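Local coordinates for endoglucanase A (Clostridium acetobutylicum, PDB 3IK2), which probably cleaves internal beta-1,4-glucosidic bonds in cellulose and related glucans, as a family 44 endoglucanase with a TIM-like barrel, at residues K59-L67 against A110-N119; S309-E317 against W327-V335. All coordinates share one frame; numbering follows the deposited sequence.

In the fold
Interaction 1 and interaction 2 lie on opposite sides of the chain's centre, their own centres about 40 Å apart, and share no element. Interaction 1 (59-67 with 110-119) is peripheral and only partly buried: it pairs two short strands that belong to the excursions following barrel strands 34-37 and 99-103; backbone hydrogen bonds hold the strands, and waters link polar groups around them. Interaction 2 (309-317 with 327-335) is mostly buried and belongs to the barrel's outer layer, where a loop meets the start of helix 331-342. There two carbonyl oxygens take up helix N-H groups amid proline, leucine and isoleucine, with little help from water.

Interaction 1: residues K59-L67 against A110-N119; sequences KNESDNYWL and AADQSGPLAN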
loop_
_atom_site.group_PDB
_atom_site.type_symbol
_atom_site.label_atom_id
_atom_site.label_comp_id
_atom_site.label_asym_id
_atom_site.label_seq_id
_atom_site.Cartn_x
_atom_site.Cartn_y
_atom_site.Cartn_z
ATOM N N LYS A 59 16.329 -4.829 -18.948
ATOM C CA LYS A 59 17.628 -5.156 -19.564
ATOM C C LYS A 59 18.833 -4.982 -18.662
ATOM O O LYS A 59 19.952 -4.764 -19.155
ATOM C CB LYS A 59 17.852 -4.367 -20.855
ATOM C CG LYS A 59 16.927 -4.767 -21.964
ATOM C CD LYS A 59 15.976 -3.668 -22.326
ATOM C CE LYS A 59 15.138 -4.066 -23.552
ATOM N NZ LYS A 59 13.817 -3.420 -23.395
ATOM N N ASN A 60 18.601 -5.114 -17.353
ATOM C CA ASN A 60 19.639 -4.945 -16.348
ATOM C C ASN A 60 20.329 -3.625 -16.587
ATOM O O ASN A 60 21.540 -3.543 -16.503
ATOM C CB ASN A 60 20.643 -6.080 -16.452
ATOM C CG ASN A 60 20.125 -7.366 -15.879
ATOM O OD1 ASN A 60 19.435 -7.364 -14.869
ATOM N ND2 ASN A 60 20.483 -8.490 -16.506
ATOM N N GLU A 61 19.546 -2.597 -16.918
ATOM C CA GLU A 61 20.114 -1.292 -17.288
ATOM C C GLU A 61 20.449 -0.397 -16.086
ATOM O O GLU A 61 19.591 -0.134 -15.207
ATOM C CB GLU A 61 19.171 -0.565 -18.241
ATOM C CG GLU A 61 19.708 0.757 -18.757
ATOM C CD GLU A 61 18.735 1.421 -19.691
ATOM O OE1 GLU A 61 18.708 1.012 -20.861
ATOM O OE2 GLU A 61 17.988 2.327 -19.242
ATOM N N SER A 62 21.700 0.060 -16.072
ATOM C CA SER A 62 22.176 1.020 -15.087
ATOM C C SER A 62 22.110 2.410 -15.700
ATOM O O SER A 62 22.672 2.664 -16.776
ATOM C CB SER A 62 23.605 0.701 -14.671
ATOM O OG SER A 62 23.615 -0.331 -13.714
ATOM N N ASP A 63 21.426 3.315 -15.007
ATOM C CA ASP A 63 21.052 4.562 -15.629
ATOM C C ASP A 63 20.576 5.618 -14.618
ATOM O O ASP A 63 20.596 5.411 -13.386
ATOM C CB ASP A 63 19.977 4.301 -16.711
ATOM C CG ASP A 63 18.708 3.705 -16.129
ATOM O OD1 ASP A 63 18.483 3.889 -14.909
ATOM O OD2 ASP A 63 17.944 3.049 -16.870
ATOM N N ASN A 64 20.134 6.743 -15.156
ATOM C CA ASN A 64 19.688 7.871 -14.350
ATOM C C ASN A 64 18.154 7.878 -14.182
ATOM O O ASN A 64 17.573 8.918 -13.919
ATOM C CB ASN A 64 20.121 9.185 -15.018
ATOM C CG ASN A 64 19.394 9.430 -16.366
ATOM O OD1 ASN A 64 18.614 8.602 -16.833
ATOM N ND2 ASN A 64 19.653 10.573 -16.975
ATOM N N TYR A 65 17.516 6.720 -14.321
ATOM C CA TYR A 65 16.049 6.627 -14.344
ATOM C C TYR A 65 15.378 7.317 -13.142
ATOM O O TYR A 65 14.410 8.072 -13.291
ATOM C CB TYR A 65 15.607 5.154 -14.439
ATOM C CG TYR A 65 14.099 4.960 -14.357
ATOM C CD1 TYR A 65 13.283 5.222 -15.458
ATOM C CD2 TYR A 65 13.492 4.497 -13.168
ATOM C CE1 TYR A 65 11.883 5.047 -15.383
ATOM C CE2 TYR A 65 12.117 4.329 -13.074
ATOM C CZ TYR A 65 11.313 4.612 -14.182
ATOM O OH TYR A 65 9.946 4.437 -14.098
ATOM N N TRP A 66 15.893 7.057 -11.943
ATOM C CA TRP A 66 15.282 7.667 -10.765
ATOM C C TRP A 66 15.488 9.203 -10.687
ATOM O O TRP A 66 14.586 9.920 -10.234
ATOM C CB TRP A 66 15.624 6.898 -9.463
ATOM C CG TRP A 66 14.483 5.972 -9.040
ATOM C CD1 TRP A 66 13.411 5.597 -9.814
ATOM C CD2 TRP A 66 14.314 5.298 -7.771
ATOM N NE1 TRP A 66 12.587 4.756 -9.105
ATOM C CE2 TRP A 66 13.114 4.548 -7.855
ATOM C CE3 TRP A 66 15.065 5.246 -6.584
ATOM C CZ2 TRP A 66 12.629 3.744 -6.781
ATOM C CZ3 TRP A 66 14.581 4.452 -5.507
ATOM C CH2 TRP A 66 13.379 3.705 -5.625
ATOM N N LEU A 67 16.636 9.694 -11.161
ATOM C CA LEU A 67 16.842 11.150 -11.327
ATOM C C LEU A 67 15.770 11.821 -12.204
ATOM O O LEU A 67 15.263 12.869 -11.850
ATOM C CB LEU A 67 18.255 11.466 -11.863
ATOM C CG LEU A 67 19.409 11.226 -10.880
ATOM C CD1 LEU A 67 20.741 11.189 -11.608
ATOM C CD2 LEU A 67 19.448 12.323 -9.832
ATOM N N ALA A 110 24.098 0.311 -7.983
ATOM C CA ALA A 110 24.756 0.680 -9.250
ATOM C C ALA A 110 25.884 1.639 -8.992
ATOM O O ALA A 110 25.721 2.630 -8.247
ATOM C CB ALA A 110 23.783 1.282 -10.223
ATOM N N ALA A 111 27.045 1.324 -9.569
ATOM C CA ALA A 111 28.179 2.226 -9.526
ATOM C C ALA A 111 28.129 3.274 -10.671
ATOM O O ALA A 111 28.720 4.323 -10.572
ATOM C CB ALA A 111 29.478 1.440 -9.560
ATOM N N ASP A 112 27.409 3.006 -11.749
ATOM C CA ASP A 112 27.468 3.925 -12.900
ATOM C C ASP A 112 26.145 4.030 -13.660
ATOM O O ASP A 112 25.101 3.595 -13.168
ATOM C CB ASP A 112 28.660 3.606 -13.839
ATOM C CG ASP A 112 28.630 2.155 -14.399
ATOM O OD1 ASP A 112 27.562 1.652 -14.811
ATOM O OD2 ASP A 112 29.720 1.522 -14.437
ATOM N N GLN A 113 26.196 4.657 -14.833
ATOM C CA GLN A 113 25.051 4.743 -15.727
ATOM C C GLN A 113 25.433 4.185 -17.075
ATOM O O GLN A 113 25.115 4.793 -18.094
ATOM C CB GLN A 113 24.594 6.190 -15.906
ATOM C CG GLN A 113 24.044 6.811 -14.640
ATOM C CD GLN A 113 23.671 8.280 -14.807
ATOM O OE1 GLN A 113 23.557 8.787 -15.940
ATOM N NE2 GLN A 113 23.432 8.960 -13.678
ATOM N N SER A 114 26.092 3.031 -17.085
ATOM C CA SER A 114 26.648 2.474 -18.329
ATOM C C SER A 114 25.644 1.724 -19.190
ATOM O O SER A 114 26.029 1.166 -20.197
ATOM C CB SER A 114 27.896 1.610 -18.080
ATOM O OG SER A 114 27.642 0.573 -17.139
ATOM N N GLY A 115 24.366 1.722 -18.810
ATOM C CA GLY A 115 23.328 1.130 -19.648
ATOM C C GLY A 115 23.085 -0.357 -19.387
ATOM O O GLY A 115 23.352 -0.841 -18.289
ATOM N N PRO A 116 22.582 -1.096 -20.397
ATOM C CA PRO A 116 22.328 -2.533 -20.190
ATOM C C PRO A 116 23.594 -3.276 -19.784
ATOM O O PRO A 116 24.623 -3.124 -20.435
ATOM C CB PRO A 116 21.813 -3.019 -21.551
ATOM C CG PRO A 116 21.330 -1.805 -22.251
ATOM C CD PRO A 116 22.211 -0.664 -21.760
ATOM N N LEU A 117 23.531 -4.025 -18.682
ATOM C CA LEU A 117 24.684 -4.779 -18.193
ATOM C C LEU A 117 24.684 -6.193 -18.756
ATOM O O LEU A 117 23.623 -6.752 -19.096
ATOM C CB LEU A 117 24.689 -4.805 -16.663
ATOM C CG LEU A 117 25.362 -3.687 -15.838
ATOM C CD1 LEU A 117 25.806 -2.415 -16.599
ATOM C CD2 LEU A 117 24.573 -3.318 -14.673
ATOM N N ALA A 118 25.887 -6.743 -18.890
ATOM C CA ALA A 118 26.087 -8.114 -19.365
ATOM C C ALA A 118 26.004 -9.046 -18.173
ATOM O O ALA A 118 26.213 -8.628 -17.031
ATOM C CB ALA A 118 27.455 -8.258 -20.061
ATOM N N ASN A 119 25.692 -10.309 -18.455
ATOM C CA ASN A 119 25.625 -11.365 -17.442
ATOM C C ASN A 119 26.946 -11.564 -16.746
ATOM O O ASN A 119 27.001 -12.014 -15.613
ATOM C CB ASN A 119 25.125 -12.651 -18.078
ATOM C CG ASN A 119 23.681 -12.541 -18.499
ATOM O OD1 ASN A 119 22.913 -11.798 -17.874
ATOM N ND2 ASN A 119 23.292 -13.256 -19.561
HETATM O O HOH W 1 21.369 -6.240 -20.561
HETATM O O HOH W 2 22.258 -8.983 -18.347
HETATM O O HOH W 3 20.337 -11.562 -16.285
HETATM O O HOH W 4 26.103 0.096 -12.786
#
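Ser62 and Gly115 form an antiparallel hydrogen-bonded pair. Ser62 N gives a nearly straight bond to Gly115 O (2.9 Å, 171° at the hydrogen), and Gly115 N returns one to Ser62 O at 2.8 Å. One step along, Glu61 and Pro116 make the non-hydrogen-bonded pair, the extended Glu61 chain lying beside the proline ring. Beyond the paired strands, Leu117 N reaches Asn60 O at 3.0 Å. Proline suits position 116, where no N-H is needed for the pairing, and glycine suits 115, whose backbone angles would jam a CB against the preceding carbonyl oxygen.

The side chain of Ser62 points into the second segment. With OG anti to its carbonyl carbon (chi1 -81°), the hydroxyl comes up against Leu117 CD2 at 3.3 Å and Ala110 CB at 3.8 Å. This small polar group keeps its bonding in an apolar setting: Asn53 is a partner, and OG donates to a water that in turn donates to Asp112 OD1. At that carboxylate oxygen the Ser114 N bond closes an Asx turn, which shapes the bend leading into Gly115, and Ser114 OG adds a second bond (2.6 Å) from the same face. Gln113 lays its extended chain along the backbone of Asp63 and Asn64, its NE2 3.6 Å from Asn64 CB and hydrogen-bonded to Asp51 OD1.

At the solvent side, waters link Lys59 O and Asn60 ND2 to Leu117 O, and Asn60 ND2 to Asn119 OD1. Further out, Asp63 turns away from 110-119, forms a second Asx turn with Tyr65 N at the entry to helix 65-69, and forms a salt bridge with Arg41. Strand 52-53 completes a small three-stranded antiparallel sheet, built from excursions after the second and third strands of the TIM-like barrel.

Interaction 2: residues S309-E317 against W327-V335; sequences SLWDSTYTE and WGLPLIPKV
Ser309 O takes one hydrogen bond from the facing segment, from Leu331 N (2.8 Å, 163° at the hydrogen); Pro330 CA adds a bent C-H...O contact at 3.2 Å (124°), and the Leu329 CD2 methyl merely packs there. At the next carbonyl, Leu310 O accepts from Ile332 N at 2.8 Å, while Pro333 CD packs against the same oxygen at 3.2 Å.

Pro330, at the N-cap position after a cis peptide bond, packs on the loop backbone, CB 3.4 Å from Trp311 C and CD beside Ser313. Leu310 meets the helix through CB, near Ile332 CD1, and through CD2, 4.2 Å from Leu331 CD2. Leu331 touches Trp278 and Phe350, on strands 273-278 and 347-353, and Ile332 touches Leu348 and Phe350 on the second. Within the loop, Ser309 OG donates to Glu317 OE1, and Ser319 holds the other carboxylate oxygen.

The first turn of a helix has N-H groups without an acceptor in the preceding turn. Here two loop carbonyls supply acceptors for Leu331 and Ile332, while Pro330 at the N-cap, like Pro333, has no N-H to satisfy.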
loop_
_atom_site.group_PDB
_atom_site.type_symbol
_atom_site.label_atom_id
_atom_site.label_comp_id
_atom_site.label_asym_id
_atom_site.label_seq_id
_atom_site.Cartn_x
_atom_site.Cartn_y
_atom_site.Cartn_z
ATOM N N SER A 309 -11.693 -10.993 -1.228
ATOM C CA SER A 309 -10.662 -11.961 -0.757
ATOM C C SER A 309 -9.784 -11.430 0.381
ATOM O O SER A 309 -9.066 -12.185 1.036
ATOM C CB SER A 309 -9.800 -12.474 -1.911
ATOM O OG SER A 309 -10.612 -13.214 -2.825
ATOM N N LEU A 310 -9.826 -10.118 0.601
ATOM C CA LEU A 310 -9.098 -9.526 1.721
ATOM C C LEU A 310 -9.803 -9.735 3.076
ATOM O O LEU A 310 -9.150 -9.734 4.095
ATOM C CB LEU A 310 -8.903 -8.027 1.469
ATOM C CG LEU A 310 -8.059 -7.556 0.298
ATOM C CD1 LEU A 310 -8.233 -6.036 0.068
ATOM C CD2 LEU A 310 -6.602 -7.914 0.590
ATOM N N TRP A 311 -11.125 -9.910 3.093
ATOM C CA TRP A 311 -11.868 -9.851 4.374
ATOM C C TRP A 311 -13.008 -10.882 4.586
ATOM O O TRP A 311 -13.356 -11.139 5.722
ATOM C CB TRP A 311 -12.443 -8.438 4.591
ATOM C CG TRP A 311 -13.591 -8.103 3.630
ATOM C CD1 TRP A 311 -13.490 -7.470 2.414
ATOM C CD2 TRP A 311 -14.986 -8.396 3.809
ATOM N NE1 TRP A 311 -14.727 -7.352 1.835
ATOM C CE2 TRP A 311 -15.662 -7.919 2.669
ATOM C CE3 TRP A 311 -15.733 -9.005 4.833
ATOM C CZ2 TRP A 311 -17.064 -8.029 2.522
ATOM C CZ3 TRP A 311 -17.129 -9.141 4.676
ATOM C CH2 TRP A 311 -17.771 -8.653 3.532
ATOM N N ASP A 312 -13.561 -11.437 3.505
ATOM C CA ASP A 312 -14.852 -12.174 3.479
ATOM C C ASP A 312 -14.646 -13.700 3.389
ATOM O O ASP A 312 -14.247 -14.214 2.349
ATOM C CB ASP A 312 -15.668 -11.660 2.267
ATOM C CG ASP A 312 -17.018 -12.358 2.074
ATOM O OD1 ASP A 312 -17.483 -13.070 2.972
ATOM O OD2 ASP A 312 -17.622 -12.184 0.986
ATOM N N SER A 313 -14.946 -14.419 4.462
ATOM C CA SER A 313 -14.729 -15.864 4.523
ATOM C C SER A 313 -15.707 -16.661 3.669
ATOM O O SER A 313 -15.515 -17.847 3.418
ATOM C CB SER A 313 -14.748 -16.363 5.974
ATOM O OG SER A 313 -16.071 -16.415 6.481
ATOM N N THR A 314 -16.754 -15.995 3.194
ATOM C CA THR A 314 -17.757 -16.619 2.357
ATOM C C THR A 314 -17.453 -16.484 0.865
ATOM O O THR A 314 -18.151 -17.040 0.030
ATOM C CB THR A 314 -19.162 -16.066 2.661
ATOM O OG1 THR A 314 -19.255 -14.709 2.206
ATOM C CG2 THR A 314 -19.454 -16.143 4.163
ATOM N N TYR A 315 -16.394 -15.768 0.523
ATOM C CA TYR A 315 -16.118 -15.515 -0.872
ATOM C C TYR A 315 -14.995 -16.386 -1.354
ATOM O O TYR A 315 -13.940 -16.420 -0.726
ATOM C CB TYR A 315 -15.766 -14.036 -1.110
ATOM C CG TYR A 315 -15.467 -13.783 -2.544
ATOM C CD1 TYR A 315 -16.483 -13.788 -3.489
ATOM C CD2 TYR A 315 -14.161 -13.548 -2.980
ATOM C CE1 TYR A 315 -16.218 -13.566 -4.831
ATOM C CE2 TYR A 315 -13.892 -13.315 -4.343
ATOM C CZ TYR A 315 -14.926 -13.339 -5.248
ATOM O OH TYR A 315 -14.680 -13.126 -6.593
ATOM N N THR A 316 -15.215 -17.052 -2.490
ATOM C CA THR A 316 -14.183 -17.854 -3.175
ATOM C C THR A 316 -13.800 -17.226 -4.522
ATOM O O THR A 316 -14.662 -16.987 -5.402
ATOM C CB THR A 316 -14.612 -19.331 -3.404
ATOM O OG1 THR A 316 -14.992 -19.910 -2.162
ATOM C CG2 THR A 316 -13.442 -20.144 -3.929
ATOM N N GLU A 317 -12.514 -16.948 -4.681
ATOM C CA GLU A 317 -12.049 -16.303 -5.900
ATOM C C GLU A 317 -11.510 -17.381 -6.817
ATOM O O GLU A 317 -11.100 -18.431 -6.342
ATOM C CB GLU A 317 -10.979 -15.229 -5.613
ATOM C CG GLU A 317 -9.568 -15.764 -5.344
ATOM C CD GLU A 317 -8.531 -14.668 -5.143
ATOM O OE1 GLU A 317 -8.940 -13.553 -4.740
ATOM O OE2 GLU A 317 -7.319 -14.925 -5.379
ATOM N N TRP A 327 -6.638 -21.996 3.063
ATOM C CA TRP A 327 -6.273 -21.685 4.448
ATOM C C TRP A 327 -5.769 -20.237 4.652
ATOM O O TRP A 327 -5.843 -19.707 5.786
ATOM C CB TRP A 327 -5.251 -22.690 4.991
ATOM C CG TRP A 327 -4.018 -22.821 4.124
ATOM C CD1 TRP A 327 -3.800 -23.755 3.164
ATOM C CD2 TRP A 327 -2.854 -21.966 4.125
ATOM N NE1 TRP A 327 -2.582 -23.557 2.578
ATOM C CE2 TRP A 327 -1.978 -22.461 3.143
ATOM C CE3 TRP A 327 -2.472 -20.823 4.855
ATOM C CZ2 TRP A 327 -0.733 -21.859 2.868
ATOM C CZ3 TRP A 327 -1.240 -20.238 4.579
ATOM C CH2 TRP A 327 -0.381 -20.766 3.606
ATOM N N GLY A 328 -5.252 -19.621 3.582
ATOM C CA GLY A 328 -4.675 -18.270 3.652
ATOM C C GLY A 328 -5.617 -17.119 3.305
ATOM O O GLY A 328 -5.191 -15.951 3.232
ATOM N N LEU A 329 -6.886 -17.455 3.053
ATOM C CA LEU A 329 -7.909 -16.472 2.703
ATOM C C LEU A 329 -9.122 -16.611 3.654
ATOM O O LEU A 329 -9.441 -17.712 4.069
ATOM C CB LEU A 329 -8.332 -16.625 1.240
ATOM C CG LEU A 329 -7.277 -16.309 0.165
ATOM C CD1 LEU A 329 -7.851 -16.478 -1.301
ATOM C CD2 LEU A 329 -6.628 -14.913 0.358
ATOM N N PRO A 330 -9.782 -15.495 4.025
ATOM C CA PRO A 330 -9.528 -14.133 3.562
ATOM C C PRO A 330 -8.203 -13.587 4.091
ATOM O O PRO A 330 -7.837 -13.873 5.216
ATOM C CB PRO A 330 -10.723 -13.353 4.130
ATOM C CG PRO A 330 -11.067 -14.085 5.399
ATOM C CD PRO A 330 -10.918 -15.536 4.966
ATOM N N LEU A 331 -7.503 -12.787 3.278
ATOM C CA LEU A 331 -6.128 -12.383 3.617
ATOM C C LEU A 331 -5.939 -11.599 4.926
ATOM O O LEU A 331 -5.042 -11.937 5.727
ATOM C CB LEU A 331 -5.431 -11.638 2.446
ATOM C CG LEU A 331 -3.915 -11.358 2.589
ATOM C CD1 LEU A 331 -3.054 -12.654 2.662
ATOM C CD2 LEU A 331 -3.418 -10.432 1.472
ATOM N N ILE A 332 -6.720 -10.536 5.135
ATOM C CA ILE A 332 -6.459 -9.704 6.305
ATOM C C ILE A 332 -6.727 -10.411 7.661
ATOM O O ILE A 332 -5.893 -10.310 8.557
ATOM C CB ILE A 332 -7.127 -8.279 6.224
ATOM C CG1 ILE A 332 -6.519 -7.470 5.066
ATOM C CG2 ILE A 332 -6.968 -7.524 7.579
ATOM C CD1 ILE A 332 -7.279 -6.134 4.746
ATOM N N PRO A 333 -7.888 -11.108 7.819
ATOM C CA PRO A 333 -8.074 -11.900 9.055
ATOM C C PRO A 333 -6.971 -12.953 9.326
ATOM O O PRO A 333 -6.602 -13.174 10.472
ATOM C CB PRO A 333 -9.453 -12.568 8.838
ATOM C CG PRO A 333 -10.211 -11.547 7.992
ATOM C CD PRO A 333 -9.113 -11.117 6.989
ATOM N N LYS A 334 -6.453 -13.573 8.276
ATOM C CA LYS A 334 -5.353 -14.533 8.376
ATOM C C LYS A 334 -4.063 -13.904 8.831
ATOM O O LYS A 334 -3.358 -14.446 9.666
ATOM C CB LYS A 334 -5.124 -15.175 7.022
ATOM C CG LYS A 334 -5.655 -16.616 6.889
ATOM C CD LYS A 334 -6.959 -16.861 7.586
ATOM C CE LYS A 334 -8.059 -16.045 6.908
ATOM N NZ LYS A 334 -9.410 -16.497 7.255
ATOM N N VAL A 335 -3.754 -12.749 8.261
ATOM C CA VAL A 335 -2.538 -12.052 8.580
ATOM C C VAL A 335 -2.660 -11.489 9.997
ATOM O O VAL A 335 -1.715 -11.518 10.766
ATOM C CB VAL A 335 -2.241 -10.958 7.544
ATOM C CG1 VAL A 335 -1.103 -10.076 8.014
ATOM C CG2 VAL A 335 -1.896 -11.571 6.201
HETATM O O HOH W 5 -12.410 -17.564 2.268
#